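Local coordinates for ATPase associated with various cellular activities, AAA_5 (Staphylothermus marinus, PDB 6N0S), which probably hydrolyses ATP through an AAA+ part outside this construct, which is the N-terminal, EVE-like domain, structurally related to PUA-like RNA-binding proteins, at residues Phe9-Leu21 / Lys51-Ala65. Numbering follows the deposited sequence.
Sequences FSKYWVEINNWIL and KFGELKIIHYIGSRA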
loop_
_atom_site.group_PDB
_atom_site.type_symbol
_atom_site.label_atom_id
_atom_site.label_comp_id
_atom_site.label_asym_id
_atom_site.label_seq_id
_atom_site.Cartn_x
_atom_site.Cartn_y
_atom_site.Cartn_z
ATOM N N PHE A 9 9.301 -12.423 0.060
ATOM C CA PHE A 9 8.359 -13.467 0.465
ATOM C C PHE A 9 8.161 -13.272 1.966
ATOM O O PHE A 9 9.122 -13.379 2.725
ATOM C CB PHE A 9 8.906 -14.875 0.140
ATOM C CG PHE A 9 7.986 -15.980 0.553
ATOM C CD1 PHE A 9 6.785 -16.162 -0.104
ATOM C CD2 PHE A 9 8.293 -16.802 1.627
ATOM C CE1 PHE A 9 5.912 -17.156 0.280
ATOM C CE2 PHE A 9 7.414 -17.816 2.025
ATOM C CZ PHE A 9 6.226 -17.990 1.348
ATOM N N SER A 10 6.962 -12.872 2.399
ATOM C CA SER A 10 6.817 -12.506 3.802
ATOM C C SER A 10 5.352 -12.388 4.168
ATOM O O SER A 10 4.495 -12.082 3.328
ATOM C CB SER A 10 7.518 -11.179 4.129
ATOM O OG SER A 10 7.392 -10.833 5.506
ATOM N N LYS A 11 5.081 -12.603 5.452
ATOM C CA LYS A 11 3.755 -12.345 5.975
ATOM C C LYS A 11 3.548 -10.860 6.252
ATOM O O LYS A 11 2.412 -10.443 6.451
ATOM C CB LYS A 11 3.529 -13.161 7.254
ATOM C CG LYS A 11 2.048 -13.203 7.696
ATOM C CD LYS A 11 1.822 -14.033 8.956
ATOM C CE LYS A 11 0.357 -13.953 9.410
ATOM N NZ LYS A 11 -0.566 -14.817 8.592
ATOM N N TYR A 12 4.618 -10.065 6.271
ATOM C CA TYR A 12 4.587 -8.673 6.692
ATOM C C TYR A 12 5.142 -7.824 5.566
ATOM O O TYR A 12 6.261 -8.077 5.106
ATOM C CB TYR A 12 5.405 -8.491 7.961
ATOM C CG TYR A 12 4.957 -9.474 9.023
ATOM C CD1 TYR A 12 3.804 -9.231 9.771
ATOM C CD2 TYR A 12 5.657 -10.655 9.246
ATOM C CE1 TYR A 12 3.375 -10.123 10.726
ATOM C CE2 TYR A 12 5.239 -11.560 10.209
ATOM C CZ TYR A 12 4.103 -11.292 10.939
ATOM O OH TYR A 12 3.682 -12.183 11.882
ATOM N N TRP A 13 4.336 -6.845 5.098
ATOM C CA TRP A 13 4.713 -5.932 4.020
ATOM C C TRP A 13 4.428 -4.510 4.463
ATOM O O TRP A 13 3.585 -4.273 5.344
ATOM C CB TRP A 13 3.961 -6.236 2.697
ATOM C CG TRP A 13 4.379 -7.522 2.059
ATOM C CD1 TRP A 13 4.149 -8.772 2.519
ATOM C CD2 TRP A 13 5.136 -7.671 0.842
ATOM N NE1 TRP A 13 4.710 -9.697 1.660
ATOM C CE2 TRP A 13 5.317 -9.037 0.624
ATOM C CE3 TRP A 13 5.652 -6.770 -0.086
ATOM C CZ2 TRP A 13 6.014 -9.528 -0.486
ATOM C CZ3 TRP A 13 6.297 -7.239 -1.174
ATOM C CH2 TRP A 13 6.501 -8.608 -1.368
ATOM N N VAL A 14 5.162 -3.564 3.867
ATOM C CA VAL A 14 4.948 -2.124 4.060
ATOM C C VAL A 14 4.452 -1.512 2.759
ATOM O O VAL A 14 5.004 -1.774 1.693
ATOM C CB VAL A 14 6.227 -1.405 4.510
ATOM C CG1 VAL A 14 6.038 0.119 4.516
ATOM C CG2 VAL A 14 6.649 -1.867 5.907
ATOM N N GLU A 15 3.417 -0.709 2.850
ATOM C CA GLU A 15 2.953 0.119 1.744
ATOM C C GLU A 15 3.593 1.497 1.892
ATOM O O GLU A 15 3.410 2.165 2.923
ATOM C CB GLU A 15 1.422 0.240 1.753
ATOM C CG GLU A 15 0.860 1.041 0.567
ATOM C CD GLU A 15 -0.550 1.613 0.759
ATOM O OE1 GLU A 15 -0.890 2.084 1.859
ATOM O OE2 GLU A 15 -1.324 1.591 -0.216
ATOM N N ILE A 16 4.296 1.939 0.850
ATOM C CA ILE A 16 4.992 3.220 0.835
ATOM C C ILE A 16 4.162 4.253 0.055
ATOM O O ILE A 16 3.847 4.053 -1.122
ATOM C CB ILE A 16 6.394 3.049 0.240
ATOM C CG1 ILE A 16 7.195 2.076 1.108
ATOM C CG2 ILE A 16 7.117 4.399 0.198
ATOM C CD1 ILE A 16 8.309 1.522 0.423
ATOM N N ASN A 17 3.783 5.335 0.724
ATOM C CA ASN A 17 3.004 6.447 0.157
ATOM C C ASN A 17 3.943 7.658 0.110
ATOM O O ASN A 17 4.108 8.376 1.095
ATOM C CB ASN A 17 1.767 6.704 1.000
ATOM C CG ASN A 17 0.816 5.508 1.028
ATOM O OD1 ASN A 17 -0.008 5.357 0.145
ATOM N ND2 ASN A 17 0.941 4.652 2.048
ATOM N N ASN A 18 4.628 7.820 -1.021
ATOM C CA ASN A 18 5.717 8.779 -1.167
ATOM C C ASN A 18 5.362 10.017 -1.976
ATOM O O ASN A 18 6.226 10.871 -2.177
ATOM C CB ASN A 18 6.899 8.102 -1.854
ATOM C CG ASN A 18 8.158 8.176 -1.040
ATOM O OD1 ASN A 18 8.154 7.930 0.172
ATOM N ND2 ASN A 18 9.254 8.539 -1.697
ATOM N N TRP A 19 4.155 10.114 -2.500
ATOM C CA TRP A 19 3.798 11.174 -3.426
ATOM C C TRP A 19 2.850 12.138 -2.734
ATOM O O TRP A 19 2.193 11.787 -1.750
ATOM C CB TRP A 19 3.177 10.589 -4.708
ATOM C CG TRP A 19 4.125 9.619 -5.429
ATOM C CD1 TRP A 19 4.170 8.247 -5.285
ATOM C CD2 TRP A 19 5.164 9.948 -6.379
ATOM N NE1 TRP A 19 5.166 7.719 -6.083
ATOM C CE2 TRP A 19 5.792 8.733 -6.757
ATOM C CE3 TRP A 19 5.623 11.143 -6.943
ATOM C CZ2 TRP A 19 6.829 8.683 -7.676
ATOM C CZ3 TRP A 19 6.659 11.094 -7.865
ATOM C CH2 TRP A 19 7.258 9.872 -8.219
ATOM N N ILE A 20 2.786 13.376 -3.242
ATOM C CA ILE A 20 1.878 14.356 -2.641
ATOM C C ILE A 20 0.464 13.830 -2.780
ATOM O O ILE A 20 0.081 13.321 -3.838
ATOM C CB ILE A 20 2.026 15.735 -3.308
ATOM C CG1 ILE A 20 3.408 16.325 -3.049
ATOM C CG2 ILE A 20 0.928 16.731 -2.778
ATOM C CD1 ILE A 20 3.806 17.363 -4.070
ATOM N N LEU A 21 -0.308 13.928 -1.712
ATOM C CA LEU A 21 -1.669 13.428 -1.687
ATOM C C LEU A 21 -2.581 14.481 -1.084
ATOM O O LEU A 21 -2.152 15.241 -0.224
ATOM C CB LEU A 21 -1.777 12.149 -0.845
ATOM C CG LEU A 21 -1.159 10.891 -1.434
ATOM C CD1 LEU A 21 -1.238 9.780 -0.394
ATOM C CD2 LEU A 21 -1.859 10.510 -2.740
ATOM N N LYS A 51 0.641 -18.344 0.197
ATOM C CA LYS A 51 1.245 -19.209 1.194
ATOM C C LYS A 51 0.804 -18.871 2.623
ATOM O O LYS A 51 0.672 -19.781 3.441
ATOM C CB LYS A 51 2.771 -19.163 1.081
ATOM C CG LYS A 51 3.315 -19.708 -0.245
ATOM C CD LYS A 51 2.680 -21.064 -0.602
ATOM C CE LYS A 51 3.638 -22.016 -1.261
ATOM N NZ LYS A 51 3.042 -23.390 -1.302
ATOM N N PHE A 52 0.552 -17.603 2.961
ATOM C CA PHE A 52 0.261 -17.273 4.353
ATOM C C PHE A 52 -1.220 -17.085 4.660
ATOM O O PHE A 52 -1.585 -17.069 5.838
ATOM C CB PHE A 52 1.017 -16.013 4.761
ATOM C CG PHE A 52 2.494 -16.185 4.804
ATOM C CD1 PHE A 52 3.095 -16.839 5.853
ATOM C CD2 PHE A 52 3.283 -15.674 3.795
ATOM C CE1 PHE A 52 4.466 -16.990 5.902
ATOM C CE2 PHE A 52 4.629 -15.809 3.827
ATOM C CZ PHE A 52 5.241 -16.484 4.889
ATOM N N GLY A 53 -2.075 -16.924 3.653
ATOM C CA GLY A 53 -3.503 -16.776 3.873
ATOM C C GLY A 53 -3.933 -15.379 4.286
ATOM O O GLY A 53 -4.955 -14.860 3.820
ATOM N N GLU A 54 -3.161 -14.763 5.175
ATOM C CA GLU A 54 -3.447 -13.418 5.653
ATOM C C GLU A 54 -2.127 -12.681 5.851
ATOM O O GLU A 54 -1.194 -13.227 6.440
ATOM C CB GLU A 54 -4.254 -13.498 6.950
ATOM C CG GLU A 54 -4.542 -12.163 7.580
ATOM C CD GLU A 54 -5.511 -12.225 8.774
ATOM O OE1 GLU A 54 -6.499 -12.995 8.736
ATOM O OE2 GLU A 54 -5.275 -11.482 9.756
ATOM N N LEU A 55 -2.014 -11.471 5.322
ATOM C CA LEU A 55 -0.810 -10.672 5.503
ATOM C C LEU A 55 -1.105 -9.467 6.385
ATOM O O LEU A 55 -2.236 -8.965 6.424
ATOM C CB LEU A 55 -0.248 -10.193 4.147
ATOM C CG LEU A 55 -0.045 -11.177 3.009
ATOM C CD1 LEU A 55 0.391 -10.439 1.775
ATOM C CD2 LEU A 55 1.003 -12.228 3.381
ATOM N N LYS A 56 -0.086 -9.018 7.112
ATOM C CA LYS A 56 -0.166 -7.778 7.874
ATOM C C LYS A 56 0.547 -6.651 7.114
ATOM O O LYS A 56 1.718 -6.795 6.731
ATOM C CB LYS A 56 0.470 -7.936 9.258
ATOM C CG LYS A 56 0.011 -9.123 10.054
ATOM C CD LYS A 56 -1.313 -8.902 10.740
ATOM C CE LYS A 56 -2.290 -10.066 10.475
ATOM N NZ LYS A 56 -1.815 -11.383 10.967
ATOM N N ILE A 57 -0.146 -5.532 6.913
ATOM C CA ILE A 57 0.362 -4.405 6.139
ATOM C C ILE A 57 0.563 -3.226 7.068
ATOM O O ILE A 57 -0.382 -2.769 7.730
ATOM C CB ILE A 57 -0.597 -4.032 4.999
ATOM C CG1 ILE A 57 -0.968 -5.257 4.172
ATOM C CG2 ILE A 57 -0.002 -2.911 4.128
ATOM C CD1 ILE A 57 0.132 -5.924 3.461
ATOM N N ILE A 58 1.770 -2.735 7.134
ATOM C CA ILE A 58 2.045 -1.468 7.800
ATOM C C ILE A 58 2.110 -0.364 6.754
ATOM O O ILE A 58 2.720 -0.528 5.693
ATOM C CB ILE A 58 3.342 -1.550 8.607
ATOM C CG1 ILE A 58 3.186 -2.570 9.746
ATOM C CG2 ILE A 58 3.679 -0.200 9.142
ATOM C CD1 ILE A 58 4.479 -2.699 10.565
ATOM N N HIS A 59 1.490 0.770 7.056
ATOM C CA HIS A 59 1.337 1.882 6.116
ATOM C C HIS A 59 2.327 2.989 6.466
ATOM O O HIS A 59 2.328 3.511 7.591
ATOM C CB HIS A 59 -0.109 2.398 6.124
ATOM C CG HIS A 59 -1.098 1.357 5.685
ATOM N ND1 HIS A 59 -1.379 1.116 4.359
ATOM C CD2 HIS A 59 -1.822 0.454 6.393
ATOM C CE1 HIS A 59 -2.250 0.123 4.267
ATOM N NE2 HIS A 59 -2.522 -0.306 5.488
ATOM N N TYR A 60 3.177 3.322 5.505
ATOM C CA TYR A 60 4.232 4.315 5.664
ATOM C C TYR A 60 3.948 5.516 4.768
ATOM O O TYR A 60 3.487 5.367 3.628
ATOM C CB TYR A 60 5.595 3.684 5.289
ATOM C CG TYR A 60 6.746 4.658 5.202
ATOM C CD1 TYR A 60 7.436 5.049 6.336
ATOM C CD2 TYR A 60 7.150 5.171 3.988
ATOM C CE1 TYR A 60 8.497 5.919 6.264
ATOM C CE2 TYR A 60 8.213 6.042 3.904
ATOM C CZ TYR A 60 8.870 6.426 5.049
ATOM O OH TYR A 60 9.916 7.307 4.973
ATOM N N ILE A 61 4.310 6.692 5.264
ATOM C CA ILE A 61 4.076 7.959 4.604
ATOM C C ILE A 61 5.434 8.597 4.372
ATOM O O ILE A 61 6.182 8.810 5.328
ATOM C CB ILE A 61 3.193 8.868 5.482
ATOM C CG1 ILE A 61 1.929 8.133 5.924
ATOM C CG2 ILE A 61 2.843 10.098 4.774
ATOM C CD1 ILE A 61 0.972 7.754 4.827
ATOM N N GLY A 62 5.761 8.900 3.115
ATOM C CA GLY A 62 6.981 9.641 2.826
ATOM C C GLY A 62 6.853 11.130 3.176
ATOM O O GLY A 62 5.769 11.663 3.389
ATOM N N SER A 63 7.997 11.822 3.210
ATOM C CA SER A 63 8.001 13.227 3.631
ATOM C C SER A 63 7.130 14.098 2.731
ATOM O O SER A 63 6.475 15.031 3.208
ATOM C CB SER A 63 9.429 13.769 3.649
ATOM O OG SER A 63 10.179 13.248 2.574
ATOM N N ARG A 64 7.100 13.814 1.427
ATOM C CA ARG A 64 6.268 14.617 0.542
ATOM C C ARG A 64 4.785 14.323 0.703
ATOM O O ARG A 64 3.964 15.102 0.217
ATOM C CB ARG A 64 6.679 14.391 -0.914
ATOM C CG ARG A 64 8.115 14.752 -1.168
ATOM C CD ARG A 64 8.369 15.097 -2.629
ATOM N NE ARG A 64 7.750 14.144 -3.542
ATOM C CZ ARG A 64 8.276 12.969 -3.871
ATOM N NH1 ARG A 64 9.425 12.573 -3.340
ATOM N NH2 ARG A 64 7.644 12.185 -4.732
ATOM N N ALA A 65 4.409 13.209 1.336
ATOM C CA ALA A 65 3.003 12.830 1.355
ATOM C C ALA A 65 2.199 13.610 2.387
ATOM O O ALA A 65 0.967 13.681 2.275
ATOM C CB ALA A 65 2.871 11.332 1.616
HETATM O O HOH W 1 1.039 -12.315 12.302
HETATM O O HOH W 2 7.946 11.361 0.125
HETATM O O HOH W 3 10.433 8.501 2.143
#
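A trans first torsion in Glu15 (chi1 -177°) swings its carboxylate across two parallel strands to the imidazole of His59, whose CG lies beside the backbone N (chi1 -62°). His59 ND1 donates to Glu15 OE1 at 2.7 Å; the acceptor lies in the ring plane, whereas ND1 comes in from above the carboxylate plane, the two planes standing 71° apart. Asn17 ND2 grips the same oxygen from the opposite face at 3.2 Å. This amide also donates to Tyr60 O, so two acceptors fix its rotation, a task suited to asparagine's short, flat NH2. Beyond the pair, His59 NE2 bonds Ser77 OG and Glu15 OE2 the Tyr165 hydroxyl, so both buried ends are held.

Lys11, just ahead of strand 12-17, suits its place because stem and charged end do separate work: CB sits over the Phe52 ring face, 4.0 Å from the centroid, while NZ donates to Glu54 O at 2.7 Å. An alanine here would keep CB over the ring but is likely to leave Glu54 O without this donor. Val14 CG1 packs on Tyr60 CB at 3.7 Å, beta-branched bulk suiting a buried strand.

Strands 12-17 and 54-61 form the parallel pair in the mixed sheet of this EVE-like domain, between antiparallel neighbours 166-169 and 72-80. Helix 39-52 covers Trp13, on the His59 face; helix 171-178 covers Tyr12 and Ile58 on the other.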